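Retinol dehydratase (Spodoptera frugiperda, PDB 1FMJ) probably dehydrates retinol to anhydroretinol on a sulfotransferase fold, binding retinol, the nucleotide adenosine 3',5'-diphosphate and calcium. Local coordinates at residues K25-A30 and K206-K211; K96-L101 and M295-E300; D212-F217 and D321-E326; N242-F247 and A263-K268. All blocks are in the same frame, centred on the assembly; numbering follows the deposited sequence.

Interaction 1 of 4, residues K25-A30 and K206-K211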
loop_
_atom_site.group_PDB
_atom_site.type_symbol
_atom_site.label_atom_id
_atom_site.label_comp_id
_atom_site.label_asym_id
_atom_site.label_seq_id
_atom_site.Cartn_x
_atom_site.Cartn_y
_atom_site.Cartn_z
ATOM N N LYS A 25 -15.151 3.585 14.831
ATOM C CA LYS A 25 -15.498 4.954 15.207
ATOM C C LYS A 25 -14.842 5.384 16.520
ATOM O O LYS A 25 -15.099 6.482 17.018
ATOM C CB LYS A 25 -17.019 5.096 15.341
ATOM C CG LYS A 25 -17.792 5.005 14.036
ATOM C CD LYS A 25 -17.595 6.256 13.197
ATOM C CE LYS A 25 -18.448 6.211 11.944
ATOM N NZ LYS A 25 -18.174 4.986 11.152
ATOM N N ALA A 26 -14.004 4.516 17.077
ATOM C CA ALA A 26 -13.318 4.804 18.329
ATOM C C ALA A 26 -11.825 5.020 18.099
ATOM O O ALA A 26 -11.081 5.345 19.022
ATOM C CB ALA A 26 -13.535 3.663 19.306
ATOM N N ASN A 27 -11.397 4.832 16.857
ATOM C CA ASN A 27 -9.999 5.003 16.488
ATOM C C ASN A 27 -9.858 5.831 15.218
ATOM O O ASN A 27 -8.874 6.550 15.048
ATOM C CB ASN A 27 -9.341 3.643 16.258
ATOM C CG ASN A 27 -9.013 2.928 17.549
ATOM O OD1 ASN A 27 -9.866 2.773 18.434
ATOM N ND2 ASN A 27 -7.768 2.476 17.664
ATOM N N LEU A 28 -10.846 5.722 14.334
ATOM C CA LEU A 28 -10.821 6.434 13.061
ATOM C C LEU A 28 -12.021 7.372 12.911
ATOM O O LEU A 28 -12.197 8.000 11.864
ATOM C CB LEU A 28 -10.838 5.422 11.915
ATOM C CG LEU A 28 -10.043 4.126 12.114
ATOM C CD1 LEU A 28 -10.430 3.110 11.060
ATOM C CD2 LEU A 28 -8.561 4.423 12.043
ATOM N N GLY A 29 -12.837 7.460 13.959
ATOM C CA GLY A 29 -14.031 8.291 13.925
ATOM C C GLY A 29 -13.857 9.724 13.450
ATOM O O GLY A 29 -14.651 10.219 12.656
ATOM N N ALA A 30 -12.820 10.394 13.938
ATOM C CA ALA A 30 -12.568 11.775 13.560
ATOM C C ALA A 30 -12.367 11.941 12.051
ATOM O O ALA A 30 -12.772 12.951 11.471
ATOM C CB ALA A 30 -11.355 12.302 14.316
ATOM N N LYS A 206 -6.220 11.156 17.922
ATOM C CA LYS A 206 -5.022 11.411 18.716
ATOM C C LYS A 206 -4.974 10.652 20.043
ATOM O O LYS A 206 -3.898 10.233 20.485
ATOM C CB LYS A 206 -4.878 12.913 18.960
ATOM N N GLN A 207 -6.132 10.466 20.673
ATOM C CA GLN A 207 -6.196 9.763 21.951
ATOM C C GLN A 207 -6.151 8.240 21.816
ATOM O O GLN A 207 -6.293 7.520 22.808
ATOM C CB GLN A 207 -7.451 10.183 22.710
ATOM N N SER A 208 -5.962 7.750 20.592
ATOM C CA SER A 208 -5.885 6.314 20.339
ATOM C C SER A 208 -4.428 5.867 20.327
ATOM O O SER A 208 -3.547 6.632 19.922
ATOM C CB SER A 208 -6.543 5.965 18.996
ATOM O OG SER A 208 -7.961 6.061 19.066
ATOM N N ASN A 209 -4.177 4.637 20.776
ATOM C CA ASN A 209 -2.819 4.095 20.813
ATOM C C ASN A 209 -2.646 2.903 19.869
ATOM O O ASN A 209 -3.574 2.510 19.157
ATOM C CB ASN A 209 -2.441 3.666 22.237
ATOM C CG ASN A 209 -3.404 2.646 22.814
ATOM O OD1 ASN A 209 -3.882 1.757 22.110
ATOM N ND2 ASN A 209 -3.684 2.763 24.110
ATOM N N PHE A 210 -1.457 2.315 19.880
ATOM C CA PHE A 210 -1.191 1.192 18.997
ATOM C C PHE A 210 -2.023 -0.050 19.286
ATOM O O PHE A 210 -2.435 -0.743 18.363
ATOM C CB PHE A 210 0.287 0.809 19.017
ATOM C CG PHE A 210 0.603 -0.337 18.109
ATOM C CD1 PHE A 210 0.435 -0.211 16.732
ATOM C CD2 PHE A 210 0.990 -1.564 18.627
ATOM C CE1 PHE A 210 0.643 -1.295 15.886
ATOM C CE2 PHE A 210 1.198 -2.650 17.788
ATOM C CZ PHE A 210 1.023 -2.517 16.419
ATOM N N LYS A 211 -2.265 -0.347 20.559
ATOM C CA LYS A 211 -3.049 -1.528 20.881
ATOM C C LYS A 211 -4.454 -1.419 20.310
ATOM O O LYS A 211 -5.010 -2.419 19.864
ATOM C CB LYS A 211 -3.115 -1.756 22.387
ATOM C CG LYS A 211 -3.837 -3.039 22.749
ATOM C CD LYS A 211 -3.813 -3.302 24.243
ATOM C CE LYS A 211 -4.478 -4.626 24.575
ATOM N NZ LYS A 211 -4.651 -4.790 26.049
#
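Asn27 presents the face of its side-chain amide to the hydroxyl of Ser208, and this meeting of two small polar groups carries most of the contact. Ser208 OG stands almost straight above Asn27 CG, at 3.6 Å, while OG is 3.9 Å from each of Asn27 OD1 and ND2, so the serine oxygen favours neither end of the amide. Ser208 CB adds a touch on Asn27 ND2 at 3.9 Å. The approach extends down to the main chain, where Ser208 OG lies 3.5 Å from Asn27 CA. On the serine, OG is anti to the carbonyl carbon (chi1 -73°), which carries it across to the loop 25-30. Behind this first shell, backbone hydrogen bonding joins Asn27 to Asn205, and Asn205 OD1 also accepts Ala30 N. On the other segment Ser208 O takes a hydrogen bond from Arg199, and Asn209 is the N-cap of helix 210-218, its OD1 accepting Asp212 N. An alanine in place of Asn27 would probably leave the Ser208 hydroxyl without the flat amide beneath it and the two loops less closely packed. Only 112 Å² is buried here, and Ser208 OG rests on the amide as a packed polar atom, while hydrogen bonds linking loop 25-30 to this region run through Asn205.

Interaction 2 of 4, residues K96-L101 and M295-E300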
loop_
_atom_site.group_PDB
_atom_site.type_symbol
_atom_site.label_atom_id
_atom_site.label_comp_id
_atom_site.label_asym_id
_atom_site.label_seq_id
_atom_site.Cartn_x
_atom_site.Cartn_y
_atom_site.Cartn_z
ATOM N N LYS A 96 14.567 10.777 -10.874
ATOM C CA LYS A 96 14.497 11.872 -9.918
ATOM C C LYS A 96 13.117 12.517 -9.886
ATOM O O LYS A 96 12.823 13.326 -9.009
ATOM C CB LYS A 96 15.576 12.915 -10.220
ATOM C CG LYS A 96 16.990 12.372 -10.040
ATOM C CD LYS A 96 18.042 13.437 -10.285
ATOM C CE LYS A 96 19.452 12.870 -10.116
ATOM N NZ LYS A 96 20.504 13.926 -10.257
ATOM N N THR A 97 12.267 12.166 -10.842
ATOM C CA THR A 97 10.920 12.721 -10.850
ATOM C C THR A 97 10.157 12.052 -9.709
ATOM O O THR A 97 10.491 10.935 -9.303
ATOM C CB THR A 97 10.191 12.446 -12.187
ATOM O OG1 THR A 97 10.793 13.220 -13.228
ATOM C CG2 THR A 97 8.729 12.832 -12.088
ATOM N N TYR A 98 9.144 12.737 -9.189
ATOM C CA TYR A 98 8.345 12.198 -8.094
ATOM C C TYR A 98 7.733 10.831 -8.417
ATOM O O TYR A 98 7.110 10.639 -9.463
ATOM C CB TYR A 98 7.239 13.189 -7.712
ATOM C CG TYR A 98 7.760 14.470 -7.086
ATOM C CD1 TYR A 98 7.535 15.710 -7.686
ATOM C CD2 TYR A 98 8.495 14.438 -5.899
ATOM C CE1 TYR A 98 8.034 16.894 -7.122
ATOM C CE2 TYR A 98 9.002 15.613 -5.322
ATOM C CZ TYR A 98 8.768 16.837 -5.940
ATOM O OH TYR A 98 9.287 17.992 -5.385
ATOM N N MET A 99 7.924 9.886 -7.502
ATOM C CA MET A 99 7.397 8.536 -7.649
ATOM C C MET A 99 5.905 8.624 -7.958
ATOM O O MET A 99 5.378 7.870 -8.772
ATOM C CB MET A 99 7.625 7.753 -6.348
ATOM C CG MET A 99 7.103 6.328 -6.341
ATOM S SD MET A 99 8.048 5.236 -7.410
ATOM C CE MET A 99 9.438 4.858 -6.357
ATOM N N SER A 100 5.231 9.569 -7.313
ATOM C CA SER A 100 3.802 9.748 -7.518
ATOM C C SER A 100 3.467 10.135 -8.959
ATOM O O SER A 100 2.311 10.084 -9.359
ATOM C CB SER A 100 3.260 10.796 -6.549
ATOM O OG SER A 100 3.917 12.036 -6.718
ATOM N N LEU A 101 4.476 10.524 -9.734
ATOM C CA LEU A 101 4.268 10.878 -11.134
ATOM C C LEU A 101 4.683 9.715 -12.038
ATOM O O LEU A 101 4.276 9.640 -13.194
ATOM C CB LEU A 101 5.078 12.133 -11.505
ATOM C CG LEU A 101 4.440 13.525 -11.327
ATOM C CD1 LEU A 101 3.714 13.623 -10.000
ATOM C CD2 LEU A 101 5.520 14.598 -11.419
ATOM N N MET A 295 8.038 11.536 -0.045
ATOM C CA MET A 295 6.800 12.296 0.094
ATOM C C MET A 295 6.914 13.542 0.965
ATOM O O MET A 295 5.900 14.074 1.426
ATOM C CB MET A 295 5.700 11.391 0.656
ATOM C CG MET A 295 5.364 10.183 -0.210
ATOM S SD MET A 295 4.441 10.601 -1.717
ATOM C CE MET A 295 2.812 10.122 -1.252
ATOM N N GLU A 296 8.136 14.008 1.199
ATOM C CA GLU A 296 8.340 15.200 2.015
ATOM C C GLU A 296 7.878 16.459 1.291
ATOM O O GLU A 296 7.778 17.523 1.889
ATOM C CB GLU A 296 9.815 15.332 2.418
ATOM C CG GLU A 296 10.214 14.405 3.557
ATOM C CD GLU A 296 9.481 14.722 4.846
ATOM O OE1 GLU A 296 9.219 13.779 5.627
ATOM O OE2 GLU A 296 9.170 15.912 5.086
ATOM N N ASP A 297 7.592 16.328 -0.000
ATOM C CA ASP A 297 7.122 17.443 -0.811
ATOM C C ASP A 297 5.732 17.868 -0.346
ATOM O O ASP A 297 5.277 18.975 -0.641
ATOM C CB ASP A 297 7.082 17.038 -2.291
ATOM C CG ASP A 297 6.610 15.603 -2.495
ATOM O OD1 ASP A 297 7.215 14.693 -1.891
ATOM O OD2 ASP A 297 5.648 15.376 -3.265
ATOM N N TYR A 298 5.066 16.987 0.395
ATOM C CA TYR A 298 3.731 17.285 0.899
ATOM C C TYR A 298 3.743 18.004 2.249
ATOM O O TYR A 298 2.738 18.585 2.652
ATOM C CB TYR A 298 2.903 16.002 1.023
ATOM C CG TYR A 298 2.458 15.411 -0.293
ATOM C CD1 TYR A 298 1.786 16.186 -1.234
ATOM C CD2 TYR A 298 2.676 14.065 -0.586
ATOM C CE1 TYR A 298 1.341 15.639 -2.435
ATOM C CE2 TYR A 298 2.233 13.506 -1.787
ATOM C CZ TYR A 298 1.566 14.300 -2.703
ATOM O OH TYR A 298 1.125 13.762 -3.888
ATOM N N ARG A 299 4.869 17.982 2.952
ATOM C CA ARG A 299 4.897 18.640 4.248
ATOM C C ARG A 299 4.691 20.150 4.141
ATOM O O ARG A 299 4.050 20.748 5.002
ATOM C CB ARG A 299 6.201 18.339 4.994
ATOM C CG ARG A 299 6.129 18.700 6.476
ATOM C CD ARG A 299 7.317 18.149 7.239
ATOM N NE ARG A 299 7.387 16.692 7.159
ATOM C CZ ARG A 299 6.743 15.859 7.967
ATOM N NH1 ARG A 299 5.965 16.321 8.937
ATOM N NH2 ARG A 299 6.893 14.552 7.812
ATOM N N GLU A 300 5.225 20.759 3.086
ATOM C CA GLU A 300 5.072 22.199 2.887
ATOM C C GLU A 300 3.593 22.547 2.751
ATOM O O GLU A 300 3.183 23.669 3.041
ATOM C CB GLU A 300 5.838 22.649 1.637
ATOM C CG GLU A 300 5.759 24.146 1.342
ATOM C CD GLU A 300 4.446 24.559 0.684
ATOM O OE1 GLU A 300 4.115 23.995 -0.378
ATOM O OE2 GLU A 300 3.750 25.455 1.220
#
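Asp297 lays its short side chain along the ring of Tyr98, with the carboxylate and ring planes only 18° apart. The contact begins at Asp297 CB, which is 3.9 Å from Tyr98 OH and equally close to CE2. One bond further on, Asp297 CG comes nearest of all, 3.7 Å from Tyr98 CE2. Because CG sits between the backbone N and the carbonyl carbon (chi1 39°), the carboxylate slides back over the rim of the ring, against the direction in which the tyrosine extends. Asp297 OD1 stays near Tyr98 CE2 at 4.0 Å, whereas OD2 rides 3.9 Å above the Tyr98 ring plane, near its rim.

The two residues belong to different elements of the sulfotransferase fold: Tyr98 is the N-cap residue of helix 99-102, and Asp297 lies in a short 3-10 turn of the long connection between helices 284-288 and 325-338. That connection contributes Met295 to the retinol pocket, and the side chain of Tyr298 comes within about 4 Å of the retinol.

At its tip Asp297 OD2 has a second aromatic neighbour: it stands 4.1 Å above the centre of the Tyr298 ring, so this oxygen lies between two tyrosine faces. The turn is further braced by Arg299, which grips Glu296 side-on through NE and NH2, the NE-to-OE2 bond measuring 2.8 Å, and Asp297 O accepts a hydrogen bond from Arg134.

Interaction 3 of 4, residues D212-F217 and D321-E326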
loop_
_atom_site.group_PDB
_atom_site.type_symbol
_atom_site.label_atom_id
_atom_site.label_comp_id
_atom_site.label_asym_id
_atom_site.label_seq_id
_atom_site.Cartn_x
_atom_site.Cartn_y
_atom_site.Cartn_z
ATOM N N ASP A 212 -5.035 -0.217 20.324
ATOM C CA ASP A 212 -6.371 -0.036 19.759
ATOM C C ASP A 212 -6.258 -0.234 18.251
ATOM O O ASP A 212 -7.172 -0.737 17.601
ATOM C CB ASP A 212 -6.916 1.371 20.005
ATOM C CG ASP A 212 -7.111 1.682 21.464
ATOM O OD1 ASP A 212 -7.489 0.769 22.222
ATOM O OD2 ASP A 212 -6.901 2.856 21.842
ATOM N N PHE A 213 -5.130 0.186 17.696
ATOM C CA PHE A 213 -4.916 0.045 16.265
ATOM C C PHE A 213 -4.775 -1.443 15.945
ATOM O O PHE A 213 -5.309 -1.923 14.944
ATOM C CB PHE A 213 -3.661 0.802 15.828
ATOM C CG PHE A 213 -3.454 0.810 14.339
ATOM C CD1 PHE A 213 -4.156 1.703 13.531
ATOM C CD2 PHE A 213 -2.610 -0.114 13.735
ATOM C CE1 PHE A 213 -4.018 1.671 12.140
ATOM C CE2 PHE A 213 -2.467 -0.152 12.341
ATOM C CZ PHE A 213 -3.174 0.742 11.548
ATOM N N TRP A 214 -4.062 -2.167 16.808
ATOM C CA TRP A 214 -3.850 -3.603 16.628
ATOM C C TRP A 214 -5.142 -4.407 16.707
ATOM O O TRP A 214 -5.325 -5.367 15.958
ATOM C CB TRP A 214 -2.862 -4.131 17.665
ATOM C CG TRP A 214 -2.876 -5.635 17.794
ATOM C CD1 TRP A 214 -3.381 -6.362 18.834
ATOM C CD2 TRP A 214 -2.363 -6.583 16.853
ATOM N NE1 TRP A 214 -3.211 -7.706 18.601
ATOM C CE2 TRP A 214 -2.587 -7.869 17.392
ATOM C CE3 TRP A 214 -1.733 -6.471 15.603
ATOM C CZ2 TRP A 214 -2.203 -9.039 16.727
ATOM C CZ3 TRP A 214 -1.353 -7.631 14.942
ATOM C CH2 TRP A 214 -1.590 -8.901 15.506
ATOM N N GLU A 215 -6.027 -4.033 17.623
ATOM C CA GLU A 215 -7.305 -4.725 17.760
ATOM C C GLU A 215 -8.055 -4.641 16.435
ATOM O O GLU A 215 -8.584 -5.628 15.929
ATOM C CB GLU A 215 -8.166 -4.074 18.844
ATOM C CG GLU A 215 -7.646 -4.219 20.269
ATOM C CD GLU A 215 -7.536 -5.669 20.711
ATOM O OE1 GLU A 215 -8.339 -6.500 20.223
ATOM O OE2 GLU A 215 -6.656 -5.968 21.555
ATOM N N MET A 216 -8.091 -3.432 15.888
ATOM C CA MET A 216 -8.775 -3.147 14.638
ATOM C C MET A 216 -8.125 -3.884 13.481
ATOM O O MET A 216 -8.796 -4.592 12.723
ATOM C CB MET A 216 -8.754 -1.631 14.398
ATOM C CG MET A 216 -9.263 -1.157 13.041
ATOM S SD MET A 216 -9.493 0.661 13.011
ATOM C CE MET A 216 -7.928 1.240 13.749
ATOM N N PHE A 217 -6.809 -3.736 13.365
ATOM C CA PHE A 217 -6.061 -4.370 12.289
ATOM C C PHE A 217 -6.134 -5.895 12.222
ATOM O O PHE A 217 -6.301 -6.444 11.136
ATOM C CB PHE A 217 -4.595 -3.960 12.354
ATOM C CG PHE A 217 -3.746 -4.610 11.307
ATOM C CD1 PHE A 217 -3.709 -4.107 10.009
ATOM C CD2 PHE A 217 -2.976 -5.720 11.613
ATOM C CE1 PHE A 217 -2.912 -4.701 9.035
ATOM C CE2 PHE A 217 -2.172 -6.322 10.639
ATOM C CZ PHE A 217 -2.144 -5.809 9.352
ATOM N N ASP A 321 8.870 -4.225 20.164
ATOM C CA ASP A 321 8.910 -3.026 21.003
ATOM C C ASP A 321 7.529 -2.420 21.171
ATOM O O ASP A 321 7.363 -1.472 21.935
ATOM C CB ASP A 321 9.818 -1.952 20.403
ATOM C CG ASP A 321 11.263 -2.374 20.343
ATOM O OD1 ASP A 321 11.779 -2.841 21.377
ATOM O OD2 ASP A 321 11.886 -2.229 19.263
ATOM N N TYR A 322 6.542 -2.971 20.466
ATOM C CA TYR A 322 5.175 -2.457 20.517
ATOM C C TYR A 322 4.117 -3.409 21.065
ATOM O O TYR A 322 3.025 -2.978 21.422
ATOM C CB TYR A 322 4.725 -2.017 19.122
ATOM C CG TYR A 322 5.436 -0.813 18.563
ATOM C CD1 TYR A 322 6.728 -0.911 18.060
ATOM C CD2 TYR A 322 4.798 0.426 18.508
ATOM C CE1 TYR A 322 7.369 0.194 17.506
ATOM C CE2 TYR A 322 5.426 1.535 17.967
ATOM C CZ TYR A 322 6.711 1.418 17.463
ATOM O OH TYR A 322 7.331 2.519 16.911
ATOM N N PHE A 323 4.426 -4.699 21.109
ATOM C CA PHE A 323 3.483 -5.694 21.610
ATOM C C PHE A 323 3.854 -6.168 23.011
ATOM O O PHE A 323 4.993 -6.582 23.252
ATOM C CB PHE A 323 3.459 -6.915 20.691
ATOM C CG PHE A 323 2.891 -6.651 19.331
ATOM C CD1 PHE A 323 3.467 -5.707 18.489
ATOM C CD2 PHE A 323 1.793 -7.377 18.877
ATOM C CE1 PHE A 323 2.960 -5.489 17.209
ATOM C CE2 PHE A 323 1.278 -7.167 17.603
ATOM C CZ PHE A 323 1.864 -6.219 16.764
ATOM N N ASP A 324 2.902 -6.119 23.935
ATOM C CA ASP A 324 3.180 -6.589 25.280
ATOM C C ASP A 324 2.993 -8.098 25.289
ATOM O O ASP A 324 2.706 -8.694 24.246
ATOM C CB ASP A 324 2.264 -5.908 26.308
ATOM C CG ASP A 324 0.790 -6.099 26.016
ATOM O OD1 ASP A 324 -0.003 -5.315 26.567
ATOM O OD2 ASP A 324 0.419 -7.019 25.263
ATOM N N GLU A 325 3.168 -8.724 26.448
ATOM C CA GLU A 325 3.019 -10.166 26.532
ATOM C C GLU A 325 1.697 -10.646 25.925
ATOM O O GLU A 325 1.691 -11.516 25.049
ATOM C CB GLU A 325 3.155 -10.640 27.991
ATOM C CG GLU A 325 3.127 -9.548 29.076
ATOM C CD GLU A 325 4.282 -8.532 28.995
ATOM O OE1 GLU A 325 5.472 -8.929 28.890
ATOM O OE2 GLU A 325 3.993 -7.325 29.060
ATOM N N GLU A 326 0.586 -10.069 26.374
ATOM C CA GLU A 326 -0.737 -10.436 25.873
ATOM C C GLU A 326 -0.869 -10.278 24.361
ATOM O O GLU A 326 -1.273 -11.207 23.665
ATOM C CB GLU A 326 -1.816 -9.590 26.546
ATOM C CG GLU A 326 -3.182 -9.727 25.890
ATOM C CD GLU A 326 -4.148 -8.627 26.300
ATOM O OE1 GLU A 326 -4.518 -8.575 27.498
ATOM O OE2 GLU A 326 -4.531 -7.815 25.422
#
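A T-shaped aromatic pair, Trp214 with Phe323, joins helix 210-218 to the turn leading into helix 325-338. Phe323 directs its edge at the indole: the centroid of its ring is 4.9 Å from that of the six-membered ring of Trp214, and the planes meet at 69°. A single corner does most of the touching. Phe323 CE2 rests 3.6 Å above the indole plane, over the benzo half, with Trp214 CE3 its nearest atom at 3.7 Å; Phe323 CZ follows at 3.8 Å from the same CE3. The tryptophan reaches this position because CG is anti to the backbone N (chi1 164°), swinging the indole out from its helix. Its polar end is engaged as well, since Trp214 NE1 donates a hydrogen bond to Gln330 OE1 and so fixes the ring's rotation. Just after Phe323, Asp324 is the N-cap of helix 325-338, and Phe323 also touches Arg188 of helix 187-200, placing the buried pair at the meeting of three helices.

Interaction 4 of 4, residues N242-F247 and A263-K268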
loop_
_atom_site.group_PDB
_atom_site.type_symbol
_atom_site.label_atom_id
_atom_site.label_comp_id
_atom_site.label_asym_id
_atom_site.label_seq_id
_atom_site.Cartn_x
_atom_site.Cartn_y
_atom_site.Cartn_z
ATOM N N ASN A 242 3.720 -14.500 -14.524
ATOM C CA ASN A 242 3.583 -13.043 -14.470
ATOM C C ASN A 242 3.404 -12.493 -13.062
ATOM O O ASN A 242 3.043 -11.325 -12.876
ATOM C CB ASN A 242 2.423 -12.580 -15.357
ATOM C CG ASN A 242 2.794 -12.564 -16.828
ATOM O OD1 ASN A 242 3.969 -12.626 -17.181
ATOM N ND2 ASN A 242 1.795 -12.459 -17.691
ATOM N N MET A 243 3.671 -13.341 -12.072
ATOM C CA MET A 243 3.560 -12.951 -10.673
ATOM C C MET A 243 4.858 -13.229 -9.934
ATOM O O MET A 243 5.440 -14.304 -10.070
ATOM C CB MET A 243 2.419 -13.707 -9.987
ATOM C CG MET A 243 2.435 -13.612 -8.455
ATOM S SD MET A 243 2.143 -11.941 -7.801
ATOM C CE MET A 243 0.398 -12.001 -7.542
ATOM N N LEU A 244 5.308 -12.247 -9.157
ATOM C CA LEU A 244 6.523 -12.389 -8.369
ATOM C C LEU A 244 6.194 -12.028 -6.927
ATOM O O LEU A 244 6.067 -10.849 -6.587
ATOM C CB LEU A 244 7.634 -11.470 -8.898
ATOM C CG LEU A 244 8.910 -11.438 -8.045
ATOM C CD1 LEU A 244 9.543 -12.817 -8.020
ATOM C CD2 LEU A 244 9.896 -10.417 -8.597
ATOM N N PHE A 245 6.035 -13.049 -6.092
ATOM C CA PHE A 245 5.727 -12.857 -4.679
ATOM C C PHE A 245 7.050 -12.712 -3.931
ATOM O O PHE A 245 7.919 -13.572 -4.040
ATOM C CB PHE A 245 4.978 -14.079 -4.138
ATOM C CG PHE A 245 4.243 -13.835 -2.848
ATOM C CD1 PHE A 245 2.870 -13.607 -2.851
ATOM C CD2 PHE A 245 4.913 -13.887 -1.626
ATOM C CE1 PHE A 245 2.167 -13.441 -1.666
ATOM C CE2 PHE A 245 4.219 -13.721 -0.428
ATOM C CZ PHE A 245 2.840 -13.499 -0.446
ATOM N N LEU A 246 7.201 -11.625 -3.178
ATOM C CA LEU A 246 8.420 -11.396 -2.422
ATOM C C LEU A 246 8.090 -11.021 -0.987
ATOM O O LEU A 246 6.979 -10.584 -0.685
ATOM C CB LEU A 246 9.244 -10.269 -3.056
ATOM C CG LEU A 246 9.688 -10.424 -4.510
ATOM C CD1 LEU A 246 10.442 -9.178 -4.938
ATOM C CD2 LEU A 246 10.572 -11.675 -4.653
ATOM N N PHE A 247 9.063 -11.196 -0.101
ATOM C CA PHE A 247 8.886 -10.850 1.301
ATOM C C PHE A 247 9.806 -9.690 1.649
ATOM O O PHE A 247 10.993 -9.710 1.328
ATOM C CB PHE A 247 9.203 -12.040 2.211
ATOM C CG PHE A 247 8.172 -13.132 2.168
ATOM C CD1 PHE A 247 8.376 -14.270 1.404
ATOM C CD2 PHE A 247 6.994 -13.021 2.898
ATOM C CE1 PHE A 247 7.424 -15.285 1.366
ATOM C CE2 PHE A 247 6.038 -14.029 2.865
ATOM C CZ PHE A 247 6.254 -15.162 2.099
ATOM N N ALA A 263 14.888 -8.692 -11.707
ATOM C CA ALA A 263 15.400 -8.472 -13.055
ATOM C C ALA A 263 14.993 -9.627 -13.967
ATOM O O ALA A 263 14.468 -9.407 -15.053
ATOM C CB ALA A 263 16.922 -8.325 -13.030
ATOM N N ASP A 264 15.227 -10.858 -13.517
ATOM C CA ASP A 264 14.869 -12.030 -14.311
ATOM C C ASP A 264 13.380 -12.021 -14.619
ATOM O O ASP A 264 12.971 -12.227 -15.761
ATOM C CB ASP A 264 15.214 -13.323 -13.567
ATOM C CG ASP A 264 16.681 -13.433 -13.240
ATOM O OD1 ASP A 264 17.510 -13.052 -14.092
ATOM O OD2 ASP A 264 17.006 -13.913 -12.134
ATOM N N PHE A 265 12.575 -11.788 -13.588
ATOM C CA PHE A 265 11.124 -11.742 -13.731
ATOM C C PHE A 265 10.720 -10.720 -14.799
ATOM O O PHE A 265 9.784 -10.953 -15.561
ATOM C CB PHE A 265 10.484 -11.385 -12.379
ATOM C CG PHE A 265 8.988 -11.239 -12.427
ATOM C CD1 PHE A 265 8.169 -12.338 -12.674
ATOM C CD2 PHE A 265 8.396 -9.999 -12.222
ATOM C CE1 PHE A 265 6.784 -12.202 -12.714
ATOM C CE2 PHE A 265 7.014 -9.853 -12.261
ATOM C CZ PHE A 265 6.205 -10.958 -12.507
ATOM N N LEU A 266 11.438 -9.601 -14.864
ATOM C CA LEU A 266 11.131 -8.559 -15.838
ATOM C C LEU A 266 11.827 -8.763 -17.178
ATOM O O LEU A 266 11.721 -7.920 -18.076
ATOM C CB LEU A 266 11.498 -7.181 -15.277
ATOM C CG LEU A 266 10.637 -6.720 -14.098
ATOM C CD1 LEU A 266 11.106 -5.368 -13.609
ATOM C CD2 LEU A 266 9.179 -6.657 -14.531
ATOM N N GLY A 267 12.533 -9.883 -17.310
ATOM C CA GLY A 267 13.236 -10.171 -18.544
ATOM C C GLY A 267 14.357 -9.182 -18.811
ATOM O O GLY A 267 14.645 -8.855 -19.963
ATOM N N LYS A 268 14.994 -8.707 -17.745
ATOM C CA LYS A 268 16.083 -7.744 -17.871
ATOM C C LYS A 268 17.364 -8.278 -17.227
ATOM O O LYS A 268 17.332 -8.808 -16.117
ATOM C CB LYS A 268 15.691 -6.425 -17.197
ATOM C CG LYS A 268 14.384 -5.814 -17.702
ATOM C CD LYS A 268 14.512 -5.298 -19.130
ATOM C CE LYS A 268 13.231 -4.620 -19.589
ATOM N NZ LYS A 268 12.050 -5.531 -19.483
#
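Leu244 and Phe265 meet in a CH-pi contact where helix 255-265 ends against strand 243-247, an outermost strand of the parallel sheet at the heart of this sulfotransferase fold. Leu244 CB stands 3.6 Å from the centroid of the Phe265 ring and only 6° off the ring normal, so the methylene points squarely at the middle of the face. Leu244 CD2 runs back toward the root of the phenylalanine, reaching Phe265 CB at 3.9 Å, and the two side chains thus slide past each other in opposite directions. A fully extended first torsion (chi1 177°) carries Phe265 far enough from the helix for its rim to reach the start of the strand. There the ring meets main chain edge-on: Phe265 CE1 is 3.4 Å from Met243 N. A serine at Phe265 would probably strip the cover from Leu244 CB and open a gap between the helix end and the backbone of Asn242 and Met243.

The main chain at the ring's edge is held by backbone bonds of Asn242 and Leu244 to Met180 of strand 179-184, and the Asn242 side chain bonds outward, ND2 to Leu175 O and OD1 to Lys179 NZ. Beyond Phe265 the helix finishes in a Schellman motif, in which Gly267, with positive phi, donates its N to Asp264 O and Lys268 N reaches Ala263 O. The outermost tip of the ring, Phe265 CZ, comes within 3.2 Å of Asn242 O, lying edge-on to that carbonyl oxygen.

In the fold
From the N terminus, interaction 1 closes the first long loop, bringing the segment after helix 18-24 to the approach to helix 210-218. Before it closes, residues 96-101 have opened interaction 2, which ends only at 295-300; the two therefore cross. Interaction 3 starts at 212-217, directly after interaction 1, and runs to 321-326, crossing interaction 2 in turn. Interaction 4 is the local one, joining strand 243-247 to the end of helix 255-265 within the spans of both 2 and 3. Interactions 1 and 3 share helix 210-218 and touch, with a Lys211-Glu326 salt bridge between them, whereas interactions 1 and 4 lie on opposite sides of the chain's centre.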